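PDB 3P2E: 16S rRNA (adenine(1408)-N(1))-methyltransferase from Escherichia coli, which methylates N1 of adenine 1408 in the 16S rRNA of assembled 30S subunits, using S-adenosyl-L-methionine, and so confers resistance to aminoglycosides such as kanamycin, apramycin and gentamicin. Local coordinates for residues I103-G108 with R207-V212; E188-F193 with R200-R205. One frame throughout, in Å; residues are numbered along the deposited sequence.

Both contacts lie at the cofactor end of the central seven-stranded sheet, their centres about 12 Å apart. Contact 1 (103-108 with 207-212) runs across the sheet, from a segment that binds S-adenosyl-L-homocysteine to strand 209-215; contact 2 (188-193 with 200-205) packs two short helices from the chain before that strand. Val190 joins them: its CG1 is 3.8 Å from Phe105 CZ, and its CG2 is 3.6 Å from Phe209 CZ. Phe193 adds to the join with an edge-to-face pair with Phe105. Contact 1 reaches the ligand directly, whereas in contact 2 the Val190 side chain stays about 8 Å from it, with Phe105 as the bridge between them.

Contact 1 of 2, residues I103-G108 with R207-V212; sequences ILFPWG and RSFFRV. With SAH (S-adenosyl-L-homocysteine), chain C.
The cofactor-binding segment that follows strand 98-104 of the Rossmann-like methyltransferase sheet meets strand 209-215 through a single pair of phenylalanines, Phe105 and Phe209. Strand 133-139 lies between these two strands in the sheet, so their backbones stay well apart, with the CA atoms of Phe105 and Phe209 8.5 Å from each other, and the rings span the gap. CE1 of Phe105 comes to 3.7 Å from CD1 of Phe209. The planes are almost perpendicular, at 89°, but the approach is oblique, with centroids 5.9 Å apart. In Phe105, chi1 (-44°, CG opposite the carbonyl carbon) brings the ring between strand and ligand, and chi2 (-70°) sets CE1 toward Phe209 and CD2 toward the ligand. CD2 of Phe105 lies 3.4 Å from the SAH carboxylate oxygen OXT, which sits in the plane of the ring at its edge. One residue back, the carbonyl O of Leu104 accepts a 2.8 Å hydrogen bond from the SAH amino N. Two residues beyond Phe105, CB of Trp107 lies 3.8 Å from C5' of the ligand. Trp197 NE1 donates a hydrogen bond to the carbonyl O of Phe105 and ties the segment to helix 196-203. Across the two segments the contact is purely apolar: Phe105 has hydrocarbon at one part of its rim and a carboxylate oxygen at another, where its weakly positive C-H edge probably suits the negative charge.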
loop_
_atom_site.group_PDB
_atom_site.type_symbol
_atom_site.label_atom_id
_atom_site.label_comp_id
_atom_site.label_asym_id
_atom_site.label_seq_id
_atom_site.Cartn_x
_atom_site.Cartn_y
_atom_site.Cartn_z
ATOM N N ILE A 103 2.840 -2.716 0.080
ATOM C CA ILE A 103 3.837 -1.689 -0.206
ATOM C C ILE A 103 4.310 -2.115 -1.593
ATOM O O ILE A 103 4.986 -3.138 -1.745
ATOM C CB ILE A 103 5.019 -1.697 0.797
ATOM C CG1 ILE A 103 4.517 -1.327 2.198
ATOM C CG2 ILE A 103 6.073 -0.675 0.365
ATOM C CD1 ILE A 103 5.612 -1.282 3.265
ATOM N N LEU A 104 3.929 -1.342 -2.608
ATOM C CA LEU A 104 4.264 -1.683 -3.987
ATOM C C LEU A 104 5.251 -0.744 -4.654
ATOM O O LEU A 104 5.061 0.471 -4.646
ATOM C CB LEU A 104 2.983 -1.716 -4.827
ATOM C CG LEU A 104 1.802 -2.473 -4.224
ATOM C CD1 LEU A 104 0.562 -2.216 -5.062
ATOM C CD2 LEU A 104 2.118 -3.957 -4.150
ATOM N N PHE A 105 6.301 -1.326 -5.229
ATOM C CA PHE A 105 7.330 -0.569 -5.944
ATOM C C PHE A 105 7.746 0.685 -5.185
ATOM O O PHE A 105 7.768 1.787 -5.749
ATOM C CB PHE A 105 6.798 -0.195 -7.328
ATOM C CG PHE A 105 6.086 -1.324 -8.017
ATOM C CD1 PHE A 105 6.793 -2.430 -8.483
ATOM C CD2 PHE A 105 4.704 -1.305 -8.154
ATOM C CE1 PHE A 105 6.124 -3.511 -9.075
ATOM C CE2 PHE A 105 4.024 -2.375 -8.742
ATOM C CZ PHE A 105 4.742 -3.482 -9.203
ATOM N N PRO A 106 8.091 0.538 -3.893
ATOM C CA PRO A 106 8.498 1.703 -3.110
ATOM C C PRO A 106 9.790 2.330 -3.625
ATOM O O PRO A 106 10.570 1.691 -4.338
ATOM C CB PRO A 106 8.650 1.133 -1.702
ATOM C CG PRO A 106 9.147 -0.260 -1.968
ATOM C CD PRO A 106 8.247 -0.704 -3.111
ATOM N N TRP A 107 10.003 3.585 -3.253
ATOM C CA TRP A 107 11.196 4.318 -3.648
ATOM C C TRP A 107 11.548 5.234 -2.486
ATOM O O TRP A 107 10.739 5.436 -1.582
ATOM C CB TRP A 107 10.908 5.137 -4.907
ATOM C CG TRP A 107 12.073 5.278 -5.837
ATOM C CD1 TRP A 107 12.735 4.271 -6.484
ATOM C CD2 TRP A 107 12.682 6.499 -6.269
ATOM N NE1 TRP A 107 13.714 4.793 -7.295
ATOM C CE2 TRP A 107 13.704 6.157 -7.183
ATOM C CE3 TRP A 107 12.462 7.853 -5.974
ATOM C CZ2 TRP A 107 14.505 7.121 -7.807
ATOM C CZ3 TRP A 107 13.260 8.810 -6.597
ATOM C CH2 TRP A 107 14.269 8.436 -7.502
ATOM N N GLY A 108 12.756 5.780 -2.489
ATOM C CA GLY A 108 13.128 6.666 -1.402
ATOM C C GLY A 108 13.264 5.971 -0.061
ATOM O O GLY A 108 13.668 4.805 0.016
ATOM N N ARG A 207 13.665 -6.025 -15.836
ATOM C CA ARG A 207 14.004 -5.810 -14.434
ATOM C C ARG A 207 13.447 -6.923 -13.560
ATOM O O ARG A 207 12.416 -7.515 -13.877
ATOM C CB ARG A 207 13.422 -4.474 -13.954
ATOM C CG ARG A 207 13.890 -3.252 -14.729
ATOM C CD ARG A 207 13.155 -2.006 -14.245
ATOM N NE ARG A 207 13.248 -1.865 -12.798
ATOM C CZ ARG A 207 13.985 -0.951 -12.174
ATOM N NH1 ARG A 207 14.700 -0.075 -12.869
ATOM N NH2 ARG A 207 14.017 -0.923 -10.849
ATOM N N SER A 208 14.126 -7.193 -12.452
ATOM C CA SER A 208 13.671 -8.216 -11.524
ATOM C C SER A 208 12.828 -7.554 -10.443
ATOM O O SER A 208 13.203 -6.511 -9.911
ATOM C CB SER A 208 14.862 -8.927 -10.874
ATOM O OG SER A 208 15.537 -9.750 -11.807
ATOM N N PHE A 209 11.679 -8.154 -10.149
ATOM C CA PHE A 209 10.781 -7.661 -9.112
ATOM C C PHE A 209 10.668 -8.796 -8.102
ATOM O O PHE A 209 10.688 -9.972 -8.475
ATOM C CB PHE A 209 9.402 -7.339 -9.700
ATOM C CG PHE A 209 9.435 -6.294 -10.779
ATOM C CD1 PHE A 209 9.241 -4.948 -10.475
ATOM C CD2 PHE A 209 9.668 -6.656 -12.103
ATOM C CE1 PHE A 209 9.281 -3.979 -11.476
ATOM C CE2 PHE A 209 9.712 -5.694 -13.110
ATOM C CZ PHE A 209 9.516 -4.353 -12.796
ATOM N N PHE A 210 10.568 -8.449 -6.826
ATOM C CA PHE A 210 10.471 -9.456 -5.780
ATOM C C PHE A 210 9.282 -9.203 -4.877
ATOM O O PHE A 210 9.077 -8.084 -4.407
ATOM C CB PHE A 210 11.750 -9.457 -4.940
ATOM C CG PHE A 210 12.987 -9.729 -5.737
ATOM C CD1 PHE A 210 13.299 -11.025 -6.138
ATOM C CD2 PHE A 210 13.813 -8.682 -6.133
ATOM C CE1 PHE A 210 14.419 -11.273 -6.928
ATOM C CE2 PHE A 210 14.932 -8.921 -6.923
ATOM C CZ PHE A 210 15.234 -10.217 -7.321
ATOM N N ARG A 211 8.488 -10.240 -4.646
ATOM C CA ARG A 211 7.345 -10.097 -3.762
ATOM C C ARG A 211 7.546 -10.948 -2.530
ATOM O O ARG A 211 7.679 -12.165 -2.628
ATOM C CB ARG A 211 6.041 -10.522 -4.438
ATOM C CG ARG A 211 4.832 -10.470 -3.489
ATOM C CD ARG A 211 3.539 -10.812 -4.208
ATOM N NE ARG A 211 3.525 -12.202 -4.655
ATOM C CZ ARG A 211 2.800 -12.648 -5.676
ATOM N NH1 ARG A 211 2.033 -11.813 -6.362
ATOM N NH2 ARG A 211 2.836 -13.934 -6.005
ATOM N N VAL A 212 7.596 -10.293 -1.378
ATOM C CA VAL A 212 7.717 -10.985 -0.106
ATOM C C VAL A 212 6.312 -10.845 0.465
ATOM O O VAL A 212 5.820 -9.736 0.650
ATOM C CB VAL A 212 8.740 -10.298 0.825
ATOM C CG1 VAL A 212 8.695 -10.926 2.207
ATOM C CG2 VAL A 212 10.138 -10.440 0.246
HETATM N N SAH C . 3.048 2.414 -4.881
HETATM C CA SAH C . 3.364 3.346 -5.829
HETATM C CB SAH C . 4.783 3.873 -5.598
HETATM C CG SAH C . 5.171 5.177 -6.228
HETATM S SD SAH C . 6.807 5.766 -5.942
HETATM C C SAH C . 3.102 2.730 -7.272
HETATM O O SAH C . 2.850 3.626 -7.960
HETATM O OXT SAH C . 3.174 1.617 -7.544
HETATM C "C5'" SAH C . 7.254 5.669 -4.203
HETATM C "C4'" SAH C . 6.106 6.388 -3.353
HETATM O "O4'" SAH C . 6.510 6.100 -2.008
HETATM C "C3'" SAH C . 6.032 7.893 -3.508
HETATM O "O3'" SAH C . 4.686 8.308 -3.902
HETATM C "C2'" SAH C . 6.516 8.452 -2.119
HETATM O "O2'" SAH C . 5.929 9.663 -1.697
HETATM C "C1'" SAH C . 6.213 7.267 -1.178
HETATM N N9 SAH C . 7.078 7.230 0.067
HETATM C C8 SAH C . 8.472 7.367 0.128
HETATM N N7 SAH C . 8.933 7.349 1.366
HETATM C C5 SAH C . 7.730 7.186 2.131
HETATM C C6 SAH C . 7.634 7.103 3.563
HETATM N N6 SAH C . 8.721 7.174 4.367
HETATM N N1 SAH C . 6.342 6.946 4.034
HETATM C C2 SAH C . 5.224 6.872 3.194
HETATM N N3 SAH C . 5.329 6.954 1.809
HETATM C C4 SAH C . 6.622 7.112 1.372
#

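Contact 2 of 2, residues E188-F193 with R200-R205; sequences EYVKQF and RLAFGR
A type I beta turn runs from Val190 to Phe193, and the chain here packs beside the last turn of helix 196-203, the backbones coming nearest at Val190 and Ala202 with CA atoms 5.3 Å apart. The close approach is consistent with the small side chain of Ala202, whose CB points toward 188-193 and meets two neighbours there. CG1 of Val190 and CG of Lys191 each lie 3.7 Å from CB of Ala202. Val190 directs CG1 this way because that methyl is anti to its backbone N (chi1 -179°). Lys191 takes the outer edge of the contact. Beyond CG its chain is fully extended and runs obliquely past the ring of Phe203, where Lys191 CG is 4.0 Å from Phe203 CE1. Farther along, Lys191 CE lies in the ring plane at its edge, 4.0 Å from Phe203 CD1. The turn itself is closed by a 3.1 Å hydrogen bond from Phe193 N to Val190 O. Leu201 of helix 196-203 packs on Phe105 in the loop after strand 98-104 and on Phe209 of strand 209-215. No hydrogen bond links the two segments; they are held by hydrocarbon, buried at Val190 and Ala202 and exposed at Lys191 and Phe203, where the lysine contributes its methylenes to the packing rather than its charge.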
loop_
_atom_site.group_PDB
_atom_site.type_symbol
_atom_site.label_atom_id
_atom_site.label_comp_id
_atom_site.label_asym_id
_atom_site.label_seq_id
_atom_site.Cartn_x
_atom_site.Cartn_y
_atom_site.Cartn_z
ATOM N N GLU A 188 6.244 -8.490 -17.381
ATOM C CA GLU A 188 4.883 -8.797 -17.812
ATOM C C GLU A 188 3.904 -8.699 -16.650
ATOM O O GLU A 188 2.811 -8.143 -16.785
ATOM C CB GLU A 188 4.803 -10.200 -18.419
ATOM C CG GLU A 188 3.521 -10.435 -19.195
ATOM C CD GLU A 188 3.301 -11.890 -19.551
ATOM O OE1 GLU A 188 4.268 -12.561 -19.972
ATOM O OE2 GLU A 188 2.150 -12.359 -19.417
ATOM N N TYR A 189 4.297 -9.245 -15.505
ATOM C CA TYR A 189 3.451 -9.212 -14.321
ATOM C C TYR A 189 3.125 -7.784 -13.869
ATOM O O TYR A 189 2.017 -7.497 -13.410
ATOM C CB TYR A 189 4.130 -9.940 -13.161
ATOM C CG TYR A 189 3.315 -9.862 -11.904
ATOM C CD1 TYR A 189 2.188 -10.666 -11.739
ATOM C CD2 TYR A 189 3.607 -8.918 -10.919
ATOM C CE1 TYR A 189 1.367 -10.529 -10.633
ATOM C CE2 TYR A 189 2.785 -8.771 -9.802
ATOM C CZ TYR A 189 1.668 -9.577 -9.671
ATOM O OH TYR A 189 0.827 -9.424 -8.599
ATOM N N VAL A 190 4.105 -6.897 -13.992
ATOM C CA VAL A 190 3.934 -5.512 -13.573
ATOM C C VAL A 190 3.067 -4.704 -14.535
ATOM O O VAL A 190 2.519 -3.666 -14.162
ATOM C CB VAL A 190 5.317 -4.838 -13.399
ATOM C CG1 VAL A 190 5.159 -3.396 -12.932
ATOM C CG2 VAL A 190 6.145 -5.645 -12.392
ATOM N N LYS A 191 2.921 -5.194 -15.763
ATOM C CA LYS A 191 2.116 -4.498 -16.760
ATOM C C LYS A 191 0.645 -4.387 -16.381
ATOM O O LYS A 191 -0.103 -3.630 -17.003
ATOM C CB LYS A 191 2.249 -5.185 -18.123
ATOM C CG LYS A 191 3.638 -5.061 -18.731
ATOM C CD LYS A 191 3.681 -5.622 -20.147
ATOM C CE LYS A 191 5.070 -5.469 -20.751
ATOM N NZ LYS A 191 5.134 -5.976 -22.144
ATOM N N GLN A 192 0.236 -5.124 -15.351
ATOM C CA GLN A 192 -1.153 -5.103 -14.908
ATOM C C GLN A 192 -1.477 -3.914 -14.008
ATOM O O GLN A 192 -2.649 -3.601 -13.786
ATOM C CB GLN A 192 -1.493 -6.397 -14.171
ATOM C CG GLN A 192 -0.945 -6.482 -12.763
ATOM C CD GLN A 192 -1.130 -7.859 -12.165
ATOM O OE1 GLN A 192 -0.533 -8.831 -12.632
ATOM N NE2 GLN A 192 -1.964 -7.954 -11.133
ATOM N N PHE A 193 -0.444 -3.253 -13.489
ATOM C CA PHE A 193 -0.649 -2.102 -12.612
ATOM C C PHE A 193 -0.853 -0.837 -13.438
ATOM O O PHE A 193 -0.262 -0.686 -14.505
ATOM C CB PHE A 193 0.543 -1.951 -11.664
ATOM C CG PHE A 193 0.663 -3.073 -10.674
ATOM C CD1 PHE A 193 -0.069 -3.055 -9.491
ATOM C CD2 PHE A 193 1.464 -4.177 -10.948
ATOM C CE1 PHE A 193 -0.009 -4.125 -8.593
ATOM C CE2 PHE A 193 1.531 -5.250 -10.059
ATOM C CZ PHE A 193 0.792 -5.225 -8.883
ATOM N N ARG A 200 6.097 2.574 -16.223
ATOM C CA ARG A 200 7.473 2.864 -16.613
ATOM C C ARG A 200 8.373 1.685 -16.273
ATOM O O ARG A 200 9.207 1.278 -17.083
ATOM C CB ARG A 200 7.992 4.116 -15.896
ATOM C CG ARG A 200 7.608 5.423 -16.573
ATOM C CD ARG A 200 7.988 6.613 -15.711
ATOM N NE ARG A 200 9.374 6.556 -15.247
ATOM C CZ ARG A 200 9.845 7.280 -14.235
ATOM N NH1 ARG A 200 9.039 8.106 -13.584
ATOM N NH2 ARG A 200 11.118 7.183 -13.873
ATOM N N LEU A 201 8.203 1.130 -15.075
ATOM C CA LEU A 201 9.030 -0.001 -14.662
ATOM C C LEU A 201 8.764 -1.239 -15.512
ATOM O O LEU A 201 9.681 -1.992 -15.838
ATOM C CB LEU A 201 8.786 -0.337 -13.189
ATOM C CG LEU A 201 9.179 0.707 -12.138
ATOM C CD1 LEU A 201 8.687 0.255 -10.764
ATOM C CD2 LEU A 201 10.696 0.897 -12.126
ATOM N N ALA A 202 7.503 -1.445 -15.869
ATOM C CA ALA A 202 7.122 -2.598 -16.675
ATOM C C ALA A 202 7.544 -2.480 -18.134
ATOM O O ALA A 202 7.977 -3.461 -18.737
ATOM C CB ALA A 202 5.615 -2.805 -16.602
ATOM N N PHE A 203 7.425 -1.281 -18.696
ATOM C CA PHE A 203 7.745 -1.074 -20.108
ATOM C C PHE A 203 9.210 -0.808 -20.450
ATOM O O PHE A 203 9.585 -0.876 -21.617
ATOM C CB PHE A 203 6.902 0.075 -20.684
ATOM C CG PHE A 203 5.419 -0.186 -20.707
ATOM C CD1 PHE A 203 4.914 -1.482 -20.774
ATOM C CD2 PHE A 203 4.521 0.881 -20.704
ATOM C CE1 PHE A 203 3.535 -1.711 -20.837
ATOM C CE2 PHE A 203 3.142 0.663 -20.769
ATOM C CZ PHE A 203 2.648 -0.636 -20.836
ATOM N N GLY A 204 10.028 -0.502 -19.449
ATOM C CA GLY A 204 11.432 -0.221 -19.703
ATOM C C GLY A 204 12.311 -1.448 -19.875
ATOM O O GLY A 204 11.884 -2.460 -20.430
ATOM N N ARG A 205 13.550 -1.357 -19.401
ATOM C CA ARG A 205 14.477 -2.476 -19.506
ATOM C C ARG A 205 13.961 -3.645 -18.679
ATOM O O ARG A 205 13.136 -3.466 -17.774
ATOM C CB ARG A 205 15.866 -2.090 -18.986
ATOM C CG ARG A 205 16.572 -0.948 -19.720
ATOM C CD ARG A 205 18.060 -0.964 -19.373
ATOM N NE ARG A 205 18.834 0.102 -20.008
ATOM C CZ ARG A 205 19.052 1.298 -19.470
ATOM N NH1 ARG A 205 18.552 1.598 -18.279
ATOM N NH2 ARG A 205 19.786 2.195 -20.117
#